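PDB 6E29: SWD1-like protein from Myceliophthora thermophila, which probably serves as a WD40 beta-propeller subunit of COMPASS, a histone H3 lysine methyltransferase complex, the chain being that propeller domain of a longer protein. Local coordinates for residues 144-149 with 203-208; 106-111 with 130-135; 174-179 with 190-195; 120-125 with 137-142. All blocks are in the same frame, centred on the assembly; numbering follows the deposited sequence.

Contact 1 of 4, residues 144-149 with 203-208; sequences VRYVLP and RTREII
Tyr146, Pro149 and Arg205 make a surface packing contact between two neighbouring blades of the beta-propeller: residues 144-149 comprise the outermost strand of one four-stranded sheet and the start of the loop after it, and 203-208 lead into the outermost strand of the next. The sides meet by van der Waals packing, without hydrogen bonds between them. The Arg205 chain runs out along the other segment, its CD lying 3.6 Å from Tyr146 CB, then bends at chi3 (-53°), which turns one guanidinium face to Tyr146 CD2. That carbon stands over the centre of the guanidinium, 3.6 Å from Arg205 NH1, with the two planes 29° apart, while Val147 O lies at the guanidinium edge. Leu148 CD2 reaches Arg205 CG at 4.0 Å, the two side chains crossing at about a right angle. At the other end Pro149 CD sits 3.1 Å from the carbonyl Arg205 O, and Pro149 CG slides past Ile207 CG1 at 3.7 Å. Thr204 OG1 accepts from Glu206 N at 3.1 Å, an ST turn that shapes the backbone at Arg205. With 292 Å² buried, the chemistry implies that the aliphatic part of Arg205 serves as apolar packing surface, while its guanidinium lies against the Tyr146 ring.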
loop_
_atom_site.group_PDB
_atom_site.type_symbol
_atom_site.label_atom_id
_atom_site.label_comp_id
_atom_site.label_asym_id
_atom_site.label_seq_id
_atom_site.Cartn_x
_atom_site.Cartn_y
_atom_site.Cartn_z
ATOM N N VAL B 144 -16.068 15.150 -3.996
ATOM C CA VAL B 144 -17.171 14.276 -4.362
ATOM C C VAL B 144 -16.714 12.852 -4.071
ATOM O O VAL B 144 -15.681 12.412 -4.587
ATOM C CB VAL B 144 -17.582 14.436 -5.830
ATOM C CG1 VAL B 144 -18.950 13.689 -6.073
ATOM C CG2 VAL B 144 -17.631 15.894 -6.219
ATOM N N ARG B 145 -17.470 12.140 -3.244
ATOM C CA ARG B 145 -17.081 10.803 -2.839
ATOM C C ARG B 145 -17.939 9.786 -3.585
ATOM O O ARG B 145 -19.112 10.032 -3.863
ATOM C CB ARG B 145 -17.266 10.604 -1.328
ATOM C CG ARG B 145 -16.779 11.734 -0.464
ATOM C CD ARG B 145 -16.768 11.367 1.020
ATOM N NE ARG B 145 -16.450 12.555 1.817
ATOM C CZ ARG B 145 -16.055 12.525 3.086
ATOM N NH1 ARG B 145 -15.942 11.366 3.711
ATOM N NH2 ARG B 145 -15.774 13.645 3.727
ATOM N N TYR B 146 -17.353 8.628 -3.883
ATOM C CA TYR B 146 -18.050 7.535 -4.550
ATOM C C TYR B 146 -17.795 6.255 -3.783
ATOM O O TYR B 146 -16.630 5.926 -3.531
ATOM C CB TYR B 146 -17.550 7.363 -5.970
ATOM C CG TYR B 146 -17.815 8.584 -6.800
ATOM C CD1 TYR B 146 -16.861 9.561 -6.937
ATOM C CD2 TYR B 146 -19.038 8.751 -7.446
ATOM C CE1 TYR B 146 -17.092 10.679 -7.695
ATOM C CE2 TYR B 146 -19.289 9.870 -8.195
ATOM C CZ TYR B 146 -18.294 10.829 -8.324
ATOM O OH TYR B 146 -18.506 11.975 -9.059
ATOM N N VAL B 147 -18.857 5.537 -3.402
ATOM C CA VAL B 147 -18.646 4.288 -2.656
ATOM C C VAL B 147 -18.100 3.222 -3.603
ATOM O O VAL B 147 -18.586 3.060 -4.734
ATOM C CB VAL B 147 -19.948 3.795 -1.996
ATOM C CG1 VAL B 147 -19.685 2.454 -1.241
ATOM C CG2 VAL B 147 -20.519 4.795 -1.073
ATOM N N LEU B 148 -17.166 2.509 -3.167
ATOM C CA LEU B 148 -16.688 1.411 -4.009
ATOM C C LEU B 148 -17.175 0.072 -3.466
ATOM O O LEU B 148 -17.434 -0.064 -2.261
ATOM C CB LEU B 148 -15.149 1.402 -4.070
ATOM C CG LEU B 148 -14.421 2.454 -4.895
ATOM C CD1 LEU B 148 -12.923 2.310 -4.634
ATOM C CD2 LEU B 148 -14.719 2.244 -6.378
ATOM N N PRO B 149 -17.372 -0.914 -4.333
ATOM C CA PRO B 149 -17.940 -2.190 -3.874
ATOM C C PRO B 149 -16.877 -3.094 -3.282
ATOM O O PRO B 149 -15.736 -3.134 -3.738
ATOM C CB PRO B 149 -18.517 -2.805 -5.159
ATOM C CG PRO B 149 -17.601 -2.353 -6.202
ATOM C CD PRO B 149 -17.113 -0.931 -5.787
ATOM N N ARG B 203 -14.235 3.438 -13.759
ATOM C CA ARG B 203 -15.268 4.335 -14.258
ATOM C C ARG B 203 -16.673 3.831 -13.935
ATOM O O ARG B 203 -17.528 4.626 -13.544
ATOM C CB ARG B 203 -15.104 4.564 -15.760
ATOM C CG ARG B 203 -16.333 5.219 -16.392
ATOM C CD ARG B 203 -16.608 4.695 -17.797
ATOM N NE ARG B 203 -17.628 3.645 -17.829
ATOM C CZ ARG B 203 -17.909 2.900 -18.899
ATOM N NH1 ARG B 203 -17.255 3.105 -20.037
ATOM N NH2 ARG B 203 -18.853 1.955 -18.840
ATOM N N THR B 204 -16.924 2.521 -14.044
ATOM C CA THR B 204 -18.210 1.980 -13.626
ATOM C C THR B 204 -18.302 1.746 -12.123
ATOM O O THR B 204 -19.414 1.691 -11.581
ATOM C CB THR B 204 -18.481 0.665 -14.356
ATOM O OG1 THR B 204 -17.678 -0.371 -13.797
ATOM C CG2 THR B 204 -18.214 0.795 -15.879
ATOM N N ARG B 205 -17.165 1.598 -11.446
ATOM C CA ARG B 205 -17.116 1.252 -10.027
ATOM C C ARG B 205 -17.737 -0.098 -9.771
ATOM O O ARG B 205 -18.184 -0.374 -8.668
ATOM C CB ARG B 205 -17.770 2.314 -9.147
ATOM C CG ARG B 205 -17.068 3.674 -9.319
ATOM C CD ARG B 205 -17.596 4.740 -8.394
ATOM N NE ARG B 205 -19.053 4.876 -8.500
ATOM C CZ ARG B 205 -19.665 5.661 -9.386
ATOM N NH1 ARG B 205 -18.938 6.394 -10.227
ATOM N NH2 ARG B 205 -21.000 5.740 -9.416
ATOM N N GLU B 206 -17.783 -0.948 -10.791
ATOM C CA GLU B 206 -18.246 -2.310 -10.607
ATOM C C GLU B 206 -17.074 -3.282 -10.624
ATOM O O GLU B 206 -16.064 -3.076 -11.310
ATOM C CB GLU B 206 -19.257 -2.684 -11.688
ATOM C CG GLU B 206 -20.201 -1.512 -11.964
ATOM C CD GLU B 206 -21.526 -1.929 -12.553
ATOM O OE1 GLU B 206 -21.517 -2.668 -13.562
ATOM O OE2 GLU B 206 -22.582 -1.511 -12.017
ATOM N N ILE B 207 -17.225 -4.350 -9.855
ATOM C CA ILE B 207 -16.240 -5.420 -9.845
ATOM C C ILE B 207 -16.381 -6.217 -11.128
ATOM O O ILE B 207 -17.473 -6.666 -11.470
ATOM C CB ILE B 207 -16.420 -6.303 -8.607
ATOM C CG1 ILE B 207 -16.040 -5.537 -7.339
ATOM C CG2 ILE B 207 -15.603 -7.559 -8.726
ATOM C CD1 ILE B 207 -16.445 -6.217 -6.048
ATOM N N ILE B 208 -15.286 -6.379 -11.862
ATOM C CA ILE B 208 -15.299 -7.174 -13.076
ATOM C C ILE B 208 -14.612 -8.513 -12.897
ATOM O O ILE B 208 -14.714 -9.356 -13.798
ATOM C CB ILE B 208 -14.692 -6.404 -14.277
ATOM C CG1 ILE B 208 -13.168 -6.207 -14.098
ATOM C CG2 ILE B 208 -15.384 -5.075 -14.458
ATOM C CD1 ILE B 208 -12.531 -5.446 -15.242
#

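Contact 2 of 4, residues 106-111 with 130-135; sequences RFRAPV and EDQPML
Across the Arg108 guanidinium and the Asp131 carboxylate the planes stand 55° apart, so the salt bridge is not a flat, two-pronged one. A single nitrogen makes the approach: Arg108 NH2 lies 2.9 Å from Asp131 OD1 and 3.0 Å from Asp131 OD2, and OD1 meets the guanidinium obliquely. At the guanidinium edge, near its plane, comes Gln132 NE2, which makes a weak hydrogen bond to the same Asp131 OD1. The other flat group, the Phe107 ring, is touched obliquely at CE2 by Met134 CG, 3.8 Å away, as the two side chains slide past each other in opposite directions; Arg145 adds a cation-pi contact to this ring. Residues 106-111 link the outermost strand of one propeller blade to the innermost strand, 111-117, of the next, and 130-135 include the turn between the second and third strands of that next blade. The contact thus ties the linker between blades to a hairpin turn. A bend at chi3 (-52°) turns the guanidinium of Arg108 toward that turn. Asp131 is positioned from its own segment, since Gln132 N donates to Asp131 OD1 at 2.8 Å, on the anti side and 15° out of the carboxylate plane. Ala109 CB also packs 3.9 Å from Asp131 CB.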
loop_
_atom_site.group_PDB
_atom_site.type_symbol
_atom_site.label_atom_id
_atom_site.label_comp_id
_atom_site.label_asym_id
_atom_site.label_seq_id
_atom_site.Cartn_x
_atom_site.Cartn_y
_atom_site.Cartn_z
ATOM N N ARG B 106 -12.198 14.079 5.267
ATOM C CA ARG B 106 -12.402 13.377 6.532
ATOM C C ARG B 106 -13.439 12.267 6.381
ATOM O O ARG B 106 -14.548 12.503 5.886
ATOM C CB ARG B 106 -12.819 14.357 7.634
ATOM C CG ARG B 106 -11.874 15.557 7.695
ATOM C CD ARG B 106 -12.290 16.559 8.767
ATOM N NE ARG B 106 -12.589 17.871 8.182
ATOM C CZ ARG B 106 -11.658 18.749 7.826
ATOM N NH1 ARG B 106 -10.392 18.444 8.012
ATOM N NH2 ARG B 106 -11.993 19.932 7.300
ATOM N N PHE B 107 -13.089 11.070 6.830
ATOM C CA PHE B 107 -13.980 9.920 6.741
ATOM C C PHE B 107 -14.583 9.639 8.116
ATOM O O PHE B 107 -14.429 10.418 9.052
ATOM C CB PHE B 107 -13.235 8.704 6.181
ATOM C CG PHE B 107 -12.772 8.879 4.760
ATOM C CD1 PHE B 107 -11.482 9.323 4.488
ATOM C CD2 PHE B 107 -13.641 8.646 3.695
ATOM C CE1 PHE B 107 -11.050 9.519 3.180
ATOM C CE2 PHE B 107 -13.218 8.833 2.378
ATOM C CZ PHE B 107 -11.900 9.272 2.124
ATOM N N ARG B 108 -15.258 8.502 8.264
ATOM C CA ARG B 108 -15.876 8.144 9.538
ATOM C C ARG B 108 -15.166 6.970 10.212
ATOM O O ARG B 108 -15.740 6.320 11.094
ATOM C CB ARG B 108 -17.361 7.833 9.340
ATOM C CG ARG B 108 -18.045 8.606 8.207
ATOM C CD ARG B 108 -19.487 8.092 7.979
ATOM N NE ARG B 108 -19.520 6.627 7.816
ATOM C CZ ARG B 108 -19.921 5.975 6.717
ATOM N NH1 ARG B 108 -20.358 6.641 5.651
ATOM N NH2 ARG B 108 -19.903 4.644 6.681
ATOM N N ALA B 109 -13.911 6.725 9.850
ATOM C CA ALA B 109 -13.207 5.507 10.216
ATOM C C ALA B 109 -11.728 5.693 9.919
ATOM O O ALA B 109 -11.355 6.488 9.039
ATOM C CB ALA B 109 -13.760 4.292 9.450
ATOM N N PRO B 110 -10.859 4.980 10.632
ATOM C CA PRO B 110 -9.426 4.992 10.302
ATOM C C PRO B 110 -9.181 4.586 8.853
ATOM O O PRO B 110 -9.875 3.731 8.292
ATOM C CB PRO B 110 -8.827 3.952 11.262
ATOM C CG PRO B 110 -9.814 3.915 12.436
ATOM C CD PRO B 110 -11.170 4.166 11.828
ATOM N N VAL B 111 -8.144 5.168 8.261
ATOM C CA VAL B 111 -7.806 4.905 6.866
ATOM C C VAL B 111 -6.693 3.863 6.850
ATOM O O VAL B 111 -5.610 4.102 7.397
ATOM C CB VAL B 111 -7.401 6.199 6.131
ATOM C CG1 VAL B 111 -7.235 5.960 4.621
ATOM C CG2 VAL B 111 -8.435 7.364 6.387
ATOM N N GLU B 130 -13.168 -1.272 8.856
ATOM C CA GLU B 130 -14.556 -1.630 9.136
ATOM C C GLU B 130 -15.531 -0.680 8.442
ATOM O O GLU B 130 -16.608 -0.395 8.968
ATOM C CB GLU B 130 -14.827 -1.665 10.646
ATOM C CG GLU B 130 -13.975 -2.693 11.391
ATOM C CD GLU B 130 -14.317 -2.855 12.881
ATOM O OE1 GLU B 130 -14.926 -1.936 13.505
ATOM O OE2 GLU B 130 -13.973 -3.944 13.412
ATOM N N ASP B 131 -15.153 -0.169 7.273
ATOM C CA ASP B 131 -16.026 0.702 6.499
ATOM C C ASP B 131 -15.811 0.453 5.009
ATOM O O ASP B 131 -14.875 -0.242 4.605
ATOM C CB ASP B 131 -15.813 2.162 6.855
ATOM C CG ASP B 131 -17.107 2.920 6.911
ATOM O OD1 ASP B 131 -18.048 2.547 6.123
ATOM O OD2 ASP B 131 -17.176 3.844 7.768
ATOM N N GLN B 132 -16.708 1.022 4.193
ATOM C CA GLN B 132 -16.678 0.784 2.759
ATOM C C GLN B 132 -15.517 1.525 2.100
ATOM O O GLN B 132 -15.256 2.685 2.439
ATOM C CB GLN B 132 -17.994 1.257 2.126
ATOM C CG GLN B 132 -19.231 0.680 2.791
ATOM C CD GLN B 132 -20.405 1.660 2.812
ATOM O OE1 GLN B 132 -21.413 1.430 2.143
ATOM N NE2 GLN B 132 -20.281 2.757 3.588
ATOM N N PRO B 133 -14.869 0.927 1.100
ATOM C CA PRO B 133 -13.776 1.628 0.400
ATOM C C PRO B 133 -14.334 2.744 -0.457
ATOM O O PRO B 133 -15.481 2.690 -0.873
ATOM C CB PRO B 133 -13.155 0.539 -0.477
ATOM C CG PRO B 133 -14.298 -0.412 -0.753
ATOM C CD PRO B 133 -15.108 -0.404 0.534
ATOM N N MET B 134 -13.517 3.773 -0.701
ATOM C CA MET B 134 -14.037 4.987 -1.333
ATOM C C MET B 134 -13.133 5.479 -2.460
ATOM O O MET B 134 -11.908 5.410 -2.366
ATOM C CB MET B 134 -14.203 6.135 -0.308
ATOM C CG MET B 134 -15.095 5.831 0.877
ATOM S SD MET B 134 -16.835 5.688 0.418
ATOM C CE MET B 134 -17.146 7.337 -0.131
ATOM N N LEU B 135 -13.761 5.955 -3.534
ATOM C CA LEU B 135 -13.103 6.713 -4.588
ATOM C C LEU B 135 -13.520 8.175 -4.430
ATOM O O LEU B 135 -14.717 8.500 -4.469
ATOM C CB LEU B 135 -13.490 6.160 -5.958
ATOM C CG LEU B 135 -12.711 6.699 -7.152
ATOM C CD1 LEU B 135 -11.279 6.460 -6.899
ATOM C CD2 LEU B 135 -13.109 5.976 -8.436
#

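Contact 3 of 4, residues 174-179 with 190-195; sequences HMTTAI and AGTTKG
His174 lays one ring face against the side chain of Lys194, the two crossing at about a right angle: Lys194 CG is 3.5 Å from the ring centroid and 15° off the ring normal, a CH-pi contact. In the plane of the same ring, a water 2.8 Å from His174 ND1 also reaches Thr192 OG1, linking the imidazole to the start of the turn. Thr193 places its OG1 between backbone N and carbonyl carbon (chi1 47°), where it accepts a hydrogen bond from Met175 N at 2.9 Å and 165°; its methyl CG2 meets Thr177 CG2 at 3.6 Å as the side chains cross obliquely. Beyond these groups the backbones pair antiparallel, Thr193 N bonding to Met175 O at 2.8 Å. Thr177 N donates to Gly191 O at 2.7 Å, and Ala178 N reaches that oxygen in a weak bond. Since Thr177 and Ala178 both face Gly191, this is a classic beta bulge. On the face bearing Thr176 and Ile179, Ala190 CB packs against Ile179 CG1 at 3.9 Å. The pairing forms the first two strands of a propeller blade, 176-181 and 187-192; Thr177 OG1 bonds Ile218 O at the next blade, and Thr176 OG1 bonds Ser150 OG in the linker from the previous one.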
loop_
_atom_site.group_PDB
_atom_site.type_symbol
_atom_site.label_atom_id
_atom_site.label_comp_id
_atom_site.label_asym_id
_atom_site.label_seq_id
_atom_site.Cartn_x
_atom_site.Cartn_y
_atom_site.Cartn_z
ATOM N N HIS B 174 -17.186 -9.400 4.008
ATOM C CA HIS B 174 -16.140 -9.141 3.022
ATOM C C HIS B 174 -15.838 -7.655 3.024
ATOM O O HIS B 174 -16.656 -6.864 2.551
ATOM C CB HIS B 174 -16.597 -9.566 1.638
ATOM C CG HIS B 174 -16.801 -11.027 1.489
ATOM N ND1 HIS B 174 -15.974 -11.801 0.698
ATOM C CD2 HIS B 174 -17.756 -11.864 1.980
ATOM C CE1 HIS B 174 -16.388 -13.058 0.741
ATOM N NE2 HIS B 174 -17.476 -13.120 1.500
ATOM N N MET B 175 -14.708 -7.258 3.583
ATOM C CA MET B 175 -14.413 -5.831 3.684
ATOM C C MET B 175 -13.065 -5.557 3.041
ATOM O O MET B 175 -12.160 -6.396 3.100
ATOM C CB MET B 175 -14.419 -5.373 5.124
ATOM C CG MET B 175 -15.760 -5.706 5.766
ATOM S SD MET B 175 -16.094 -4.856 7.252
ATOM C CE MET B 175 -14.637 -5.329 8.209
ATOM N N THR B 176 -12.939 -4.396 2.403
ATOM C CA THR B 176 -11.748 -4.113 1.628
ATOM C C THR B 176 -10.663 -3.479 2.503
ATOM O O THR B 176 -10.908 -2.494 3.210
ATOM C CB THR B 176 -12.114 -3.184 0.475
ATOM O OG1 THR B 176 -13.016 -3.858 -0.418
ATOM C CG2 THR B 176 -10.892 -2.701 -0.271
ATOM N N THR B 177 -9.441 -4.012 2.410
ATOM C CA THR B 177 -8.392 -3.671 3.363
ATOM C C THR B 177 -7.190 -3.066 2.690
ATOM O O THR B 177 -6.307 -2.562 3.399
ATOM C CB THR B 177 -7.940 -4.915 4.129
ATOM O OG1 THR B 177 -7.766 -5.970 3.171
ATOM C CG2 THR B 177 -8.977 -5.285 5.193
ATOM N N ALA B 178 -7.143 -3.061 1.368
ATOM C CA ALA B 178 -5.981 -2.558 0.654
ATOM C C ALA B 178 -6.463 -2.270 -0.744
ATOM O O ALA B 178 -7.291 -3.011 -1.263
ATOM C CB ALA B 178 -4.804 -3.571 0.596
ATOM N N ILE B 179 -5.954 -1.213 -1.357
ATOM C CA ILE B 179 -6.397 -0.927 -2.717
ATOM C C ILE B 179 -5.318 -0.140 -3.437
ATOM O O ILE B 179 -4.677 0.723 -2.837
ATOM C CB ILE B 179 -7.731 -0.151 -2.683
ATOM C CG1 ILE B 179 -8.339 -0.096 -4.089
ATOM C CG2 ILE B 179 -7.533 1.254 -1.991
ATOM C CD1 ILE B 179 -9.763 0.460 -4.104
ATOM N N ALA B 190 -8.078 -4.469 -5.439
ATOM C CA ALA B 190 -8.350 -4.341 -4.019
ATOM C C ALA B 190 -8.285 -5.704 -3.343
ATOM O O ALA B 190 -8.599 -6.741 -3.948
ATOM C CB ALA B 190 -9.723 -3.707 -3.775
ATOM N N GLY B 191 -7.834 -5.681 -2.106
ATOM C CA GLY B 191 -7.787 -6.879 -1.283
ATOM C C GLY B 191 -8.790 -6.809 -0.154
ATOM O O GLY B 191 -9.142 -5.726 0.332
ATOM N N THR B 192 -9.221 -7.990 0.319
ATOM C CA THR B 192 -10.272 -8.043 1.307
ATOM C C THR B 192 -9.892 -8.905 2.496
ATOM O O THR B 192 -8.878 -9.628 2.499
ATOM C CB THR B 192 -11.580 -8.613 0.732
ATOM O OG1 THR B 192 -11.426 -10.033 0.543
ATOM C CG2 THR B 192 -11.976 -7.902 -0.585
ATOM N N THR B 193 -10.751 -8.823 3.510
ATOM C CA THR B 193 -10.642 -9.623 4.724
ATOM C C THR B 193 -10.828 -11.111 4.457
ATOM O O THR B 193 -10.544 -11.930 5.337
ATOM C CB THR B 193 -11.710 -9.157 5.731
ATOM O OG1 THR B 193 -12.972 -9.046 5.034
ATOM C CG2 THR B 193 -11.352 -7.819 6.296
ATOM N N LYS B 194 -11.342 -11.476 3.296
ATOM C CA LYS B 194 -11.605 -12.871 2.980
ATOM C C LYS B 194 -10.576 -13.410 1.994
ATOM O O LYS B 194 -10.788 -14.465 1.385
ATOM C CB LYS B 194 -13.045 -13.027 2.451
ATOM C CG LYS B 194 -14.169 -12.747 3.478
ATOM C CD LYS B 194 -14.423 -13.939 4.410
ATOM C CE LYS B 194 -15.538 -13.649 5.411
ATOM N NZ LYS B 194 -15.026 -12.766 6.514
ATOM N N GLY B 195 -9.458 -12.699 1.842
ATOM C CA GLY B 195 -8.345 -13.135 1.013
ATOM C C GLY B 195 -8.628 -13.081 -0.477
ATOM O O GLY B 195 -7.969 -13.780 -1.263
HETATM O O HOH W 1 -13.818 -10.590 -0.522
#

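Contact 4 of 4, residues 120-125 with 137-142; sequences NHHQFA and DITEPV
His122 and Ile138 bury the largest areas here, 92 and 78 Å², and Phe124 follows with 45 Å². The His122 ring meets Thr139 and the Ile138 carbonyl: CD2 is 3.6 Å from Thr139 CA, which approaches obliquely, while Ile138 O stands at the ring edge. Over one face of this imidazole lies His121 CD2, and Tyr102 OH bonds its NE2. The His122 backbone contributes as well, its O accepting from Ile138 N at 2.8 Å and 153°, with the donor above the carbonyl plane. Ile138 holds CG1 between its backbone N and carbonyl carbon (chi1 58°), which brings CG1 within 3.5 Å of His122 O. Ile138 CG2 comes to the edge of the Phe124 ring, 3.7 Å from CE2, and CD1, the end of the CG1 branch, lies in the ring plane; the two side chains cross at about a right angle. Two Asx turns shape the ends: Asn120 OD1 accepts from His122 N, and Asp137 OD1 takes both Thr139 N, at 2.7 Å, and Thr139 OG1, at 2.6 Å. Two bonds to this one oxygen help hold the Asp137 carboxylate. Gln123 and Asp137 form a non-hydrogen-bonded antiparallel pair; the contact lies at one end of strands 123-128 and 134-137. Strand 100-106 of the preceding blade flanks it, Val105 packing on Phe124 and Ile138, and Arg103 bonding the carbonyls of Ile138 and Thr139.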
loop_
_atom_site.group_PDB
_atom_site.type_symbol
_atom_site.label_atom_id
_atom_site.label_comp_id
_atom_site.label_asym_id
_atom_site.label_seq_id
_atom_site.Cartn_x
_atom_site.Cartn_y
_atom_site.Cartn_z
ATOM N N ASN B 120 -3.346 11.601 -12.110
ATOM C CA ASN B 120 -4.276 12.688 -11.807
ATOM C C ASN B 120 -4.269 12.866 -10.295
ATOM O O ASN B 120 -4.920 12.087 -9.594
ATOM C CB ASN B 120 -5.680 12.340 -12.361
ATOM C CG ASN B 120 -6.813 13.153 -11.742
ATOM O OD1 ASN B 120 -6.605 14.236 -11.206
ATOM N ND2 ASN B 120 -8.042 12.618 -11.832
ATOM N N HIS B 121 -3.554 13.887 -9.790
ATOM C CA HIS B 121 -3.513 14.024 -8.336
ATOM C C HIS B 121 -4.843 14.478 -7.731
ATOM O O HIS B 121 -4.941 14.567 -6.506
ATOM C CB HIS B 121 -2.392 14.972 -7.907
ATOM C CG HIS B 121 -2.500 16.333 -8.504
ATOM N ND1 HIS B 121 -1.908 16.662 -9.702
ATOM C CD2 HIS B 121 -3.134 17.450 -8.079
ATOM C CE1 HIS B 121 -2.171 17.926 -9.989
ATOM N NE2 HIS B 121 -2.915 18.427 -9.020
ATOM N N HIS B 122 -5.886 14.688 -8.538
ATOM C CA HIS B 122 -7.204 15.097 -8.066
ATOM C C HIS B 122 -8.176 13.931 -7.861
ATOM O O HIS B 122 -9.386 14.174 -7.731
ATOM C CB HIS B 122 -7.829 16.099 -9.041
ATOM C CG HIS B 122 -7.133 17.426 -9.070
ATOM N ND1 HIS B 122 -6.471 17.888 -10.186
ATOM C CD2 HIS B 122 -6.960 18.367 -8.108
ATOM C CE1 HIS B 122 -5.947 19.074 -9.920
ATOM N NE2 HIS B 122 -6.230 19.388 -8.668
ATOM N N GLN B 123 -7.698 12.682 -7.857
ATOM C CA GLN B 123 -8.552 11.563 -7.496
ATOM C C GLN B 123 -7.736 10.588 -6.675
ATOM O O GLN B 123 -6.566 10.360 -6.973
ATOM C CB GLN B 123 -9.106 10.860 -8.716
ATOM C CG GLN B 123 -10.149 9.840 -8.357
ATOM C CD GLN B 123 -10.439 8.876 -9.456
ATOM O OE1 GLN B 123 -9.813 7.821 -9.560
ATOM N NE2 GLN B 123 -11.459 9.177 -10.229
ATOM N N PHE B 124 -8.341 10.035 -5.625
ATOM C CA PHE B 124 -7.684 8.989 -4.864
ATOM C C PHE B 124 -8.692 7.922 -4.464
ATOM O O PHE B 124 -9.925 8.118 -4.540
ATOM C CB PHE B 124 -6.943 9.529 -3.601
ATOM C CG PHE B 124 -7.852 9.991 -2.492
ATOM C CD1 PHE B 124 -8.318 9.112 -1.529
ATOM C CD2 PHE B 124 -8.198 11.346 -2.390
ATOM C CE1 PHE B 124 -9.167 9.574 -0.504
ATOM C CE2 PHE B 124 -9.061 11.796 -1.380
ATOM C CZ PHE B 124 -9.548 10.907 -0.437
ATOM N N ALA B 125 -8.149 6.778 -4.091
ATOM C CA ALA B 125 -8.911 5.659 -3.550
ATOM C C ALA B 125 -8.415 5.304 -2.159
ATOM O O ALA B 125 -7.196 5.245 -1.906
ATOM C CB ALA B 125 -8.835 4.432 -4.454
ATOM N N ASP B 137 -13.159 12.250 -5.573
ATOM C CA ASP B 137 -12.687 13.293 -6.483
ATOM C C ASP B 137 -12.389 14.556 -5.687
ATOM O O ASP B 137 -13.310 15.158 -5.106
ATOM C CB ASP B 137 -13.751 13.534 -7.560
ATOM C CG ASP B 137 -13.465 14.737 -8.452
ATOM O OD1 ASP B 137 -12.407 15.396 -8.352
ATOM O OD2 ASP B 137 -14.364 15.041 -9.286
ATOM N N ILE B 138 -11.119 15.000 -5.707
ATOM C CA ILE B 138 -10.768 16.206 -4.976
ATOM C C ILE B 138 -10.338 17.315 -5.933
ATOM O O ILE B 138 -9.539 18.182 -5.560
ATOM C CB ILE B 138 -9.688 15.902 -3.928
ATOM C CG1 ILE B 138 -8.452 15.304 -4.607
ATOM C CG2 ILE B 138 -10.256 14.949 -2.861
ATOM C CD1 ILE B 138 -7.352 14.888 -3.650
ATOM N N THR B 139 -10.866 17.315 -7.167
ATOM C CA THR B 139 -10.528 18.396 -8.098
ATOM C C THR B 139 -10.802 19.752 -7.462
ATOM O O THR B 139 -10.019 20.705 -7.615
ATOM C CB THR B 139 -11.338 18.298 -9.396
ATOM O OG1 THR B 139 -11.202 17.009 -10.008
ATOM C CG2 THR B 139 -10.921 19.449 -10.402
ATOM N N GLU B 140 -11.925 19.866 -6.774
ATOM C CA GLU B 140 -12.314 21.099 -6.136
ATOM C C GLU B 140 -12.216 20.949 -4.632
ATOM O O GLU B 140 -12.240 19.832 -4.103
ATOM C CB GLU B 140 -13.758 21.458 -6.510
ATOM C CG GLU B 140 -14.092 21.285 -7.977
ATOM C CD GLU B 140 -13.713 22.490 -8.797
ATOM O OE1 GLU B 140 -12.998 22.324 -9.813
ATOM O OE2 GLU B 140 -14.141 23.606 -8.420
ATOM N N PRO B 141 -12.133 22.050 -3.898
ATOM C CA PRO B 141 -12.525 21.992 -2.490
ATOM C C PRO B 141 -13.456 21.310 -1.496
ATOM O O PRO B 141 -13.328 21.493 -0.285
ATOM C CB PRO B 141 -12.407 23.445 -2.024
ATOM C CG PRO B 141 -11.413 24.075 -3.001
ATOM C CD PRO B 141 -11.679 23.390 -4.310
ATOM N N VAL B 142 -14.404 20.528 -2.010
ATOM C CA VAL B 142 -15.557 20.095 -1.206
ATOM C C VAL B 142 -15.422 18.954 -2.221
ATOM O O VAL B 142 -15.655 19.104 -3.424
ATOM C CB VAL B 142 -16.865 20.891 -1.414
ATOM C CG1 VAL B 142 -18.054 19.948 -1.433
ATOM C CG2 VAL B 142 -17.036 21.991 -0.332
#

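How the contacts relate
Contacts 1, 2 and 4 each use a part of one propeller blade, contact 1 reaching to the next blade through 203-208 and contact 2 to the preceding one through 106-111. Contacts 2 and 4 lie at opposite ends of the hairpin 123-128/134-137, their centres about 16 Å apart, and meet where Phe107 CZ is 3.8 Å from Phe124 CE1. Contact 1 adds the outermost strand, joined to contact 2 by a probable hydrogen bond of 2.7 Å from Tyr146 N to Leu135 O, and to contact 4 by another between Val144 O and Asp137 N. Contact 3, in the next blade, is nested within the loop that contact 1 closes; Leu148 CD1 touches Ile179 CD1 at 3.7 Å. Contacts 3 and 4 are farthest apart, about 23 Å between centres.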